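Side-chain contacts in fiber protein (Human adenovirus 14, PDB 3F0Y), which forms the trimeric knob at the end of the adenovirus fiber and probably attaches the virus to cellular receptors such as CD46: residues A26-M31 and N37-I42; N63-L68 and I74-E79; L45-A50 and K116-S121; L99-G104 and A111-K116. All coordinates share one frame; numbering follows the deposited sequence.

Contact 1: A26-M31 and N37-I42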
# COMPACT_ATOMS: atom_id res chain seq x y z
N ALA A 26 10.58 -8.10 24.58
CA ALA A 26 9.89 -6.85 24.26
C ALA A 26 10.90 -5.73 24.06
O ALA A 26 11.82 -5.55 24.87
CB ALA A 26 8.91 -6.49 25.38
N ASN A 27 10.75 -4.99 22.96
CA ASN A 27 11.66 -3.90 22.61
C ASN A 27 11.02 -2.52 22.72
O ASN A 27 11.65 -1.51 22.41
CB ASN A 27 12.21 -4.11 21.19
CG ASN A 27 11.13 -4.01 20.11
OD1 ASN A 27 9.95 -3.81 20.41
ND2 ASN A 27 11.53 -4.16 18.85
N CYS A 28 9.77 -2.49 23.17
CA CYS A 28 8.96 -1.27 23.12
C CYS A 28 8.11 -1.11 24.38
O CYS A 28 7.50 -2.07 24.86
CB CYS A 28 8.07 -1.31 21.88
SG CYS A 28 7.01 0.13 21.66
N GLN A 29 8.09 0.11 24.92
CA GLN A 29 7.20 0.47 26.01
C GLN A 29 6.08 1.35 25.45
O GLN A 29 6.22 2.57 25.36
CB GLN A 29 7.96 1.20 27.13
CG GLN A 29 7.09 1.52 28.34
CD GLN A 29 7.88 2.10 29.50
OE1 GLN A 29 9.08 1.84 29.65
NE2 GLN A 29 7.21 2.88 30.34
N MET A 30 4.98 0.71 25.06
CA MET A 30 3.86 1.39 24.43
C MET A 30 3.01 2.17 25.43
O MET A 30 2.71 3.35 25.21
CB MET A 30 2.99 0.38 23.69
CG MET A 30 2.00 1.00 22.71
SD MET A 30 2.81 1.63 21.23
CE MET A 30 3.12 0.10 20.35
N MET A 31 2.61 1.52 26.51
CA MET A 31 1.67 2.11 27.46
C MET A 31 2.37 3.01 28.48
O MET A 31 3.48 2.72 28.92
CB MET A 31 0.90 1.02 28.20
CG MET A 31 0.14 0.07 27.30
SD MET A 31 -0.85 -1.11 28.22
CE MET A 31 0.41 -2.05 29.06
N ASN A 37 9.41 -2.50 29.11
CA ASN A 37 8.90 -2.84 27.79
C ASN A 37 7.71 -3.78 27.89
O ASN A 37 7.77 -4.79 28.59
CB ASN A 37 9.99 -3.46 26.91
CG ASN A 37 11.09 -2.48 26.56
OD1 ASN A 37 11.02 -1.30 26.88
ND2 ASN A 37 12.12 -2.98 25.88
N ASP A 38 6.63 -3.44 27.18
CA ASP A 38 5.37 -4.19 27.27
C ASP A 38 4.96 -4.87 25.96
O ASP A 38 3.95 -5.58 25.92
CB ASP A 38 4.24 -3.28 27.78
CG ASP A 38 4.09 -2.00 26.98
OD1 ASP A 38 4.64 -1.90 25.86
OD2 ASP A 38 3.43 -1.07 27.48
N CYS A 39 5.73 -4.66 24.89
CA CYS A 39 5.41 -5.25 23.59
C CYS A 39 6.60 -5.27 22.65
O CYS A 39 7.64 -4.65 22.91
CB CYS A 39 4.25 -4.49 22.93
SG CYS A 39 4.68 -2.82 22.41
N LYS A 40 6.45 -5.99 21.54
CA LYS A 40 7.42 -5.98 20.46
C LYS A 40 6.88 -5.10 19.34
O LYS A 40 5.84 -5.40 18.75
CB LYS A 40 7.64 -7.39 19.92
CG LYS A 40 8.04 -8.42 20.96
CD LYS A 40 8.08 -9.81 20.36
CE LYS A 40 8.27 -10.88 21.42
NZ LYS A 40 8.48 -12.22 20.82
N LEU A 41 7.57 -3.99 19.07
CA LEU A 41 7.27 -3.17 17.91
C LEU A 41 8.07 -3.71 16.74
O LEU A 41 9.30 -3.74 16.78
CB LEU A 41 7.63 -1.70 18.16
CG LEU A 41 7.34 -0.71 17.03
CD1 LEU A 41 5.85 -0.57 16.80
CD2 LEU A 41 7.97 0.65 17.33
N ILE A 42 7.37 -4.18 15.71
CA ILE A 42 8.00 -4.64 14.48
C ILE A 42 7.90 -3.49 13.47
O ILE A 42 6.81 -3.15 13.02
CB ILE A 42 7.33 -5.91 13.92
CG1 ILE A 42 7.16 -6.97 15.01
CG2 ILE A 42 8.15 -6.47 12.76
CD1 ILE A 42 8.45 -7.39 15.68
O HOH W 1 11.24 0.50 29.03
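Cys28 and Cys39 form a single antiparallel hydrogen-bonded bridge that takes part in two classic beta bulges, a clear case of a loop joined irregularly to the start of a strand of the knob sandwich. Asn27 and Cys28 both face Cys39, while Asp38 and Cys39 both face Cys28, whose carbonyl oxygen takes both of their N-H groups.

Asn37 can be followed outward. Its CB rests against Ala26 CB at 3.6 Å, and CG comes 3.6 Å from Cys28 N. Beyond the fork, ND2 gives a fairly straight bond (164°) to Ala26 O at 2.8 Å, leaving in the amide plane of Asn37 but arriving 45° above the Ala26 carbonyl plane. The other branch, OD1, accepts a water at 2.8 Å that also donates to Gln29 OE1.

Asp38 reaches back to the loop 26-31. Its CG sits between the backbone N and the carbonyl carbon (chi1 53°), which presents both oxygens to successive amides: OD1 receives Met30 N at 2.8 Å, and OD2 receives Met31 N at 2.9 Å on its syn lone pair. Ser34 OG also bonds to OD2, so this buried carboxylate is gripped from several donors and its rotation is fixed. Next to it, the SG of Cys39 packs against the CB atoms of Cys28 and Met30.

At the strand side, the Asn27 amide mimics a backbone partner for Leu41: ND2 donates to Leu41 O at 3.1 Å, and OD1 takes Leu41 N at 2.7 Å on a lone pair, in the carbonyl plane.

Contact 2: N63-L68 and I74-E79; sequences NNFNML and INFTAE
The backbones of the short helix and the strand stand well apart where the CA atoms of Phe65 and Phe76 are 9.6 Å from each other, and draw in to 6.9 Å between the CA atoms of Leu68 and Ile74. Side chains do most of the spanning, joined by the backbone oxygen of Leu68, a good example of how a helical turn is seated on a sheet by a few apolar groups.

At the wider end two aromatic rings form a T-shaped pair. Phe65 presents its edge, led by CE1 and CZ, to a face of Phe76; CE1 stands 3.9 Å above the Phe76 plane, over the centre of the ring. The centroids are 5.1 Å apart and the planes meet at 72°. Phe65 reaches that position because its CG lies opposite the backbone N (chi1 -176°), swinging the ring out from the helix toward the strand.

Leu68 serves the narrower end with both of its branches. CD2 touches Ile74 CD1 at 3.6 Å, the two side chains crossing at about a right angle, whereas CD1 approaches Phe76 CD1 obliquely at 4.1 Å. Ile74 CG1 also lies 3.4 Å from Leu68 O. Within its own residue run, Ile74 CG2 borders the Phe76 ring at the edge, in plane.

Met30 of the preceding loop packs against both phenylalanines and Met31 against Phe65. The helix 63-66 sits beside strand 73-82, an outermost strand of its sheet within the chain, where Phe76 also meets the ring of Trp177 on the adjacent strand 171-180.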
# COMPACT_ATOMS: atom_id res chain seq x y z
N ASN A 63 0.78 -8.45 30.18
CA ASN A 63 -0.62 -8.80 30.39
C ASN A 63 -1.54 -7.60 30.18
O ASN A 63 -2.55 -7.71 29.48
CB ASN A 63 -0.83 -9.36 31.80
CG ASN A 63 -2.28 -9.76 32.05
OD1 ASN A 63 -2.92 -9.24 32.97
ND2 ASN A 63 -2.79 -10.67 31.23
N ASN A 64 -1.18 -6.47 30.77
CA ASN A 64 -2.00 -5.26 30.66
C ASN A 64 -2.16 -4.77 29.22
O ASN A 64 -3.24 -4.31 28.84
CB ASN A 64 -1.42 -4.13 31.53
CG ASN A 64 -1.70 -4.34 33.01
OD1 ASN A 64 -2.41 -5.27 33.40
ND2 ASN A 64 -1.15 -3.46 33.84
N PHE A 65 -1.10 -4.88 28.43
CA PHE A 65 -1.17 -4.51 27.02
C PHE A 65 -2.04 -5.50 26.24
O PHE A 65 -2.89 -5.09 25.44
CB PHE A 65 0.22 -4.43 26.39
CG PHE A 65 0.20 -3.96 24.96
CD1 PHE A 65 -0.01 -2.62 24.67
CD2 PHE A 65 0.37 -4.85 23.92
CE1 PHE A 65 -0.04 -2.17 23.36
CE2 PHE A 65 0.34 -4.42 22.60
CZ PHE A 65 0.14 -3.07 22.32
N ASN A 66 -1.81 -6.79 26.46
CA ASN A 66 -2.60 -7.83 25.81
C ASN A 66 -4.08 -7.77 26.16
O ASN A 66 -4.93 -8.07 25.33
CB ASN A 66 -2.04 -9.22 26.14
CG ASN A 66 -0.74 -9.51 25.42
OD1 ASN A 66 -0.47 -8.96 24.35
ND2 ASN A 66 0.07 -10.39 26.00
N MET A 67 -4.38 -7.36 27.39
CA MET A 67 -5.76 -7.24 27.85
C MET A 67 -6.49 -6.01 27.30
O MET A 67 -7.69 -5.87 27.51
CB MET A 67 -5.83 -7.26 29.38
CG MET A 67 -5.57 -8.63 29.99
SD MET A 67 -6.81 -9.86 29.53
CE MET A 67 -8.25 -9.22 30.39
N LEU A 68 -5.77 -5.12 26.61
CA LEU A 68 -6.41 -3.98 25.94
C LEU A 68 -7.45 -4.44 24.92
O LEU A 68 -8.41 -3.72 24.64
CB LEU A 68 -5.37 -3.07 25.27
CG LEU A 68 -4.36 -2.35 26.17
CD1 LEU A 68 -3.44 -1.50 25.32
CD2 LEU A 68 -5.06 -1.51 27.23
N ILE A 74 -9.95 2.11 22.97
CA ILE A 74 -8.52 2.03 23.22
C ILE A 74 -7.76 2.91 22.23
O ILE A 74 -8.16 3.03 21.07
CB ILE A 74 -8.01 0.58 23.06
CG1 ILE A 74 -8.51 -0.31 24.20
CG2 ILE A 74 -6.48 0.53 23.00
CD1 ILE A 74 -7.90 0.03 25.55
N ASN A 75 -6.69 3.52 22.72
CA ASN A 75 -5.69 4.11 21.85
C ASN A 75 -4.31 3.96 22.47
O ASN A 75 -4.15 4.05 23.70
CB ASN A 75 -5.99 5.58 21.54
CG ASN A 75 -5.84 6.48 22.75
OD1 ASN A 75 -4.86 7.22 22.85
ND2 ASN A 75 -6.79 6.41 23.67
N PHE A 76 -3.31 3.69 21.64
CA PHE A 76 -1.93 3.66 22.08
C PHE A 76 -1.02 4.10 20.94
O PHE A 76 -1.29 3.81 19.77
CB PHE A 76 -1.54 2.28 22.61
CG PHE A 76 -1.80 1.14 21.66
CD1 PHE A 76 -2.99 0.44 21.71
CD2 PHE A 76 -0.84 0.76 20.73
CE1 PHE A 76 -3.24 -0.62 20.84
CE2 PHE A 76 -1.08 -0.29 19.85
CZ PHE A 76 -2.28 -0.98 19.91
N THR A 77 0.04 4.82 21.30
CA THR A 77 0.90 5.47 20.32
C THR A 77 2.35 5.03 20.48
O THR A 77 2.88 5.01 21.59
CB THR A 77 0.82 7.00 20.45
OG1 THR A 77 -0.53 7.42 20.25
CG2 THR A 77 1.73 7.68 19.43
N ALA A 78 2.97 4.66 19.36
CA ALA A 78 4.40 4.43 19.31
C ALA A 78 5.03 5.73 18.83
O ALA A 78 4.87 6.11 17.67
CB ALA A 78 4.73 3.29 18.36
N GLU A 79 5.72 6.42 19.73
CA GLU A 79 6.42 7.66 19.41
C GLU A 79 7.89 7.36 19.15
O GLU A 79 8.58 6.86 20.03
CB GLU A 79 6.30 8.66 20.56
CG GLU A 79 4.90 9.17 20.82
CD GLU A 79 4.88 10.28 21.85
OE1 GLU A 79 5.47 10.10 22.93
OE2 GLU A 79 4.27 11.34 21.58

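Contact 3: L45-A50 and K116-S121; sequences LVKTGA and KSFMPS
Lys47 leaves its strand with CG opposite the carbonyl carbon (chi1 -77°) and then runs fully extended, which carries it over the ring that Phe118 turns out by a similar first torsion (chi1 -73°). The two side chains cross at about a right angle. The lysine is a useful illustration of how one long side chain can be apolar along its length and polar at its end.

CG lies 3.7 Å from Phe118 CE2, and CD lies 3.8 Å from CZ of that ring. CE is placed over the face, 3.6 Å from the ring centroid and 15° off the normal, a CH-pi contact. NZ then passes beyond the ring and donates to Ser117 OG; the spacing is unusually short, so its exact length is doubtful. The same ammonium bonds to Asn114 O, and Ser117 OG has a further partner in Asp208 OD2, a carboxylate that may partly balance the lysine charge.

Leu45 meets the CD2/CE2 side of the ring, its CB 4.0 Å from Phe118 CD2, and its carbonyl oxygen approaches CE2 obliquely.

Close by, Ala50 N bonds to Thr16 OG1 of the second subunit, and Thr48 packs on Thr48 of the third. A strand of one sheet, covered by the long loop before strand 137-145 and bordered by neighbouring subunits, is in keeping with the trimeric beta-sandwich of adenovirus fiber knobs.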
# COMPACT_ATOMS: atom_id res chain seq x y z
N LEU A 45 11.63 -0.11 7.71
CA LEU A 45 11.70 1.03 6.81
C LEU A 45 12.56 0.65 5.62
O LEU A 45 13.74 0.34 5.78
CB LEU A 45 12.31 2.24 7.52
CG LEU A 45 11.66 2.67 8.84
CD1 LEU A 45 12.48 3.75 9.50
CD2 LEU A 45 10.22 3.14 8.61
N VAL A 46 11.97 0.66 4.43
CA VAL A 46 12.69 0.32 3.21
C VAL A 46 12.76 1.52 2.28
O VAL A 46 11.75 2.16 2.00
CB VAL A 46 12.04 -0.85 2.47
CG1 VAL A 46 12.83 -1.20 1.21
CG2 VAL A 46 11.94 -2.06 3.39
N LYS A 47 13.97 1.82 1.80
CA LYS A 47 14.18 2.90 0.84
C LYS A 47 13.66 2.48 -0.53
O LYS A 47 14.14 1.50 -1.11
CB LYS A 47 15.66 3.26 0.74
CG LYS A 47 16.15 4.09 1.91
CD LYS A 47 17.65 4.24 1.90
CE LYS A 47 18.08 5.31 2.86
NZ LYS A 47 19.55 5.36 3.03
N THR A 48 12.68 3.22 -1.03
CA THR A 48 12.05 2.93 -2.32
C THR A 48 11.97 4.21 -3.15
O THR A 48 10.96 4.92 -3.13
CB THR A 48 10.64 2.33 -2.12
OG1 THR A 48 9.84 3.23 -1.35
CG2 THR A 48 10.72 1.00 -1.40
N GLY A 49 13.05 4.49 -3.88
CA GLY A 49 13.16 5.73 -4.65
C GLY A 49 13.14 6.94 -3.74
O GLY A 49 13.87 6.99 -2.75
N ALA A 50 12.29 7.91 -4.06
CA ALA A 50 12.14 9.12 -3.24
C ALA A 50 11.36 8.87 -1.95
O ALA A 50 11.27 9.75 -1.10
CB ALA A 50 11.47 10.22 -4.05
N LYS A 116 20.03 9.00 7.98
CA LYS A 116 19.23 10.22 7.82
C LYS A 116 18.24 10.13 6.65
O LYS A 116 17.16 10.72 6.71
CB LYS A 116 20.15 11.43 7.64
CG LYS A 116 19.48 12.75 7.94
CD LYS A 116 20.49 13.88 8.07
CE LYS A 116 20.79 14.52 6.73
NZ LYS A 116 19.68 15.40 6.28
N SER A 117 18.60 9.39 5.60
CA SER A 117 17.74 9.25 4.43
C SER A 117 16.61 8.23 4.60
O SER A 117 15.86 7.99 3.66
CB SER A 117 18.57 8.93 3.19
OG SER A 117 19.46 7.86 3.43
N PHE A 118 16.50 7.63 5.78
CA PHE A 118 15.30 6.86 6.15
C PHE A 118 14.25 7.75 6.81
O PHE A 118 13.11 7.33 6.99
CB PHE A 118 15.66 5.72 7.11
CG PHE A 118 16.37 4.57 6.45
CD1 PHE A 118 17.76 4.51 6.46
CD2 PHE A 118 15.66 3.55 5.85
CE1 PHE A 118 18.42 3.45 5.86
CE2 PHE A 118 16.32 2.49 5.25
CZ PHE A 118 17.70 2.43 5.25
N MET A 119 14.64 8.97 7.17
CA MET A 119 13.79 9.85 7.96
C MET A 119 12.71 10.53 7.12
O MET A 119 12.88 10.72 5.92
CB MET A 119 14.63 10.94 8.62
CG MET A 119 15.67 10.43 9.60
SD MET A 119 14.90 9.62 11.02
CE MET A 119 14.94 7.91 10.51
N PRO A 120 11.59 10.90 7.77
CA PRO A 120 10.57 11.70 7.08
C PRO A 120 11.10 13.09 6.76
O PRO A 120 11.63 13.77 7.64
CB PRO A 120 9.42 11.76 8.09
CG PRO A 120 10.06 11.55 9.41
CD PRO A 120 11.21 10.62 9.16
N SER A 121 10.96 13.50 5.50
CA SER A 121 11.44 14.79 5.04
C SER A 121 10.86 15.94 5.85
O SER A 121 9.64 16.03 6.02
CB SER A 121 11.09 14.99 3.55
OG SER A 121 11.27 16.34 3.16

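Contact 4: L99-G104 and A111-K116; sequences LNHKSG and AITNAK
A mixed polar and apolar contact joins His101 and Ile112 between two largely irregular segments at the periphery of the chain, where the run leading into strand 102-103 meets the loop that follows strand 106-107. The central bond is Thr113 N to His101 NE2, 3.0 Å long and moderately bent at 138°, with the donor at the ring edge and nearly in its plane. Since ND1 of the same imidazole bonds to Thr16 O, the ring is held from both nitrogens, consistent with a neutral form carrying its proton on ND1.

In the knob, segment 99-104 runs into the first strand of a short two-stranded hairpin, 102-103 with 106-107, and segment 111-116 follows the second; both lie against strand 16-18, where Leu17 touches Leu99 and Ile112. Ile112 splits its branches: CG2 packs 3.6 Å from His101 NE2, CG1 faces the Asn100 amide at 3.9 Å from OD1, and CD1 reaches Leu99 O at 3.2 Å. Asn100 OD1 accepts His101 N on a lone pair in its carbonyl plane and also takes a water that donates in turn to Ala111 O. A salt bridge from Lys102 to Asp207 of the third subunit ties this region into the trimer.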
# COMPACT_ATOMS: atom_id res chain seq x y z
N LEU A 99 17.25 0.92 15.74
CA LEU A 99 17.08 0.21 14.48
C LEU A 99 18.46 -0.00 13.85
O LEU A 99 19.39 0.76 14.10
CB LEU A 99 16.21 1.02 13.52
CG LEU A 99 14.80 1.39 14.00
CD1 LEU A 99 14.18 2.40 13.04
CD2 LEU A 99 13.93 0.16 14.13
N ASN A 100 18.56 -1.05 13.04
CA ASN A 100 19.75 -1.28 12.23
C ASN A 100 19.35 -1.94 10.92
O ASN A 100 18.16 -2.16 10.67
CB ASN A 100 20.78 -2.12 13.00
CG ASN A 100 22.21 -1.79 12.62
OD1 ASN A 100 22.60 -1.89 11.45
ND2 ASN A 100 23.01 -1.40 13.60
N HIS A 101 20.33 -2.26 10.08
CA HIS A 101 20.08 -2.83 8.77
C HIS A 101 19.67 -4.30 8.83
O HIS A 101 19.72 -4.93 9.89
CB HIS A 101 21.31 -2.66 7.88
CG HIS A 101 21.60 -1.23 7.54
ND1 HIS A 101 20.64 -0.38 7.03
CD2 HIS A 101 22.74 -0.51 7.62
CE1 HIS A 101 21.18 0.80 6.82
NE2 HIS A 101 22.45 0.75 7.17
N LYS A 102 19.27 -4.83 7.68
CA LYS A 102 18.89 -6.23 7.56
C LYS A 102 20.12 -7.13 7.69
O LYS A 102 21.16 -6.88 7.08
CB LYS A 102 18.20 -6.50 6.23
CG LYS A 102 17.74 -7.94 6.04
CD LYS A 102 16.99 -8.13 4.72
CE LYS A 102 16.91 -9.60 4.33
NZ LYS A 102 16.13 -10.42 5.30
N SER A 103 19.99 -8.17 8.51
CA SER A 103 20.99 -9.22 8.61
C SER A 103 20.24 -10.53 8.82
O SER A 103 20.01 -10.96 9.95
CB SER A 103 21.95 -8.95 9.77
OG SER A 103 22.89 -10.01 9.91
N GLY A 104 19.84 -11.14 7.71
CA GLY A 104 18.91 -12.26 7.76
C GLY A 104 17.57 -11.78 8.31
O GLY A 104 17.04 -10.76 7.86
N ALA A 111 27.72 -0.19 11.99
CA ALA A 111 27.27 1.18 11.78
C ALA A 111 26.13 1.22 10.76
O ALA A 111 25.98 0.30 9.96
CB ALA A 111 28.42 2.05 11.31
N ILE A 112 25.35 2.29 10.80
CA ILE A 112 24.22 2.47 9.89
C ILE A 112 24.60 3.40 8.75
O ILE A 112 25.00 4.55 8.98
CB ILE A 112 22.99 3.02 10.64
CG1 ILE A 112 22.52 2.02 11.70
CG2 ILE A 112 21.85 3.32 9.66
CD1 ILE A 112 21.52 2.60 12.67
N THR A 113 24.51 2.89 7.52
CA THR A 113 24.75 3.68 6.32
C THR A 113 23.55 4.56 5.99
O THR A 113 22.43 4.06 5.85
CB THR A 113 25.03 2.77 5.11
OG1 THR A 113 26.09 1.86 5.42
CG2 THR A 113 25.41 3.59 3.89
N ASN A 114 23.79 5.86 5.87
CA ASN A 114 22.78 6.82 5.43
C ASN A 114 21.47 6.71 6.22
O ASN A 114 20.39 6.60 5.65
CB ASN A 114 22.51 6.64 3.93
CG ASN A 114 23.73 6.96 3.07
OD1 ASN A 114 24.54 7.82 3.42
ND2 ASN A 114 23.85 6.27 1.94
N ALA A 115 21.59 6.75 7.55
CA ALA A 115 20.44 6.65 8.44
C ALA A 115 19.47 7.82 8.24
O ALA A 115 18.26 7.64 8.31
CB ALA A 115 20.90 6.60 9.89
N LYS A 116 20.03 9.00 7.98
CA LYS A 116 19.23 10.22 7.82
C LYS A 116 18.24 10.13 6.65
O LYS A 116 17.16 10.72 6.71
CB LYS A 116 20.15 11.43 7.64
CG LYS A 116 19.48 12.75 7.94
CD LYS A 116 20.49 13.88 8.07
CE LYS A 116 20.79 14.52 6.73
NZ LYS A 116 19.68 15.40 6.28
O HOH W 2 24.95 -2.22 10.40

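Overall arrangement
Contacts 1 and 2 touch on one side of the chain's centre, with contact 3 on the opposite side and contact 4 beside it. Met30 reaches from the bulged loop of contact 1 to Phe76 of contact 2; the first relies on backbone-like polar bonds, the second on apolar and aromatic packing. Contacts 3 and 4, with centres about 12 Å apart, are linked by the probable bond from Lys47 NZ to Asn114 O and by Phe118 packing on His101; both also touch the third subunit. Contact 3 is the buried one, the others only partly so, and contacts 1 and 4 each include one bridging water. Contacts 1 and 3 employ the two ends of strand 39-48, whereas contact 2 belongs to the opposing sheet's strand 73-82.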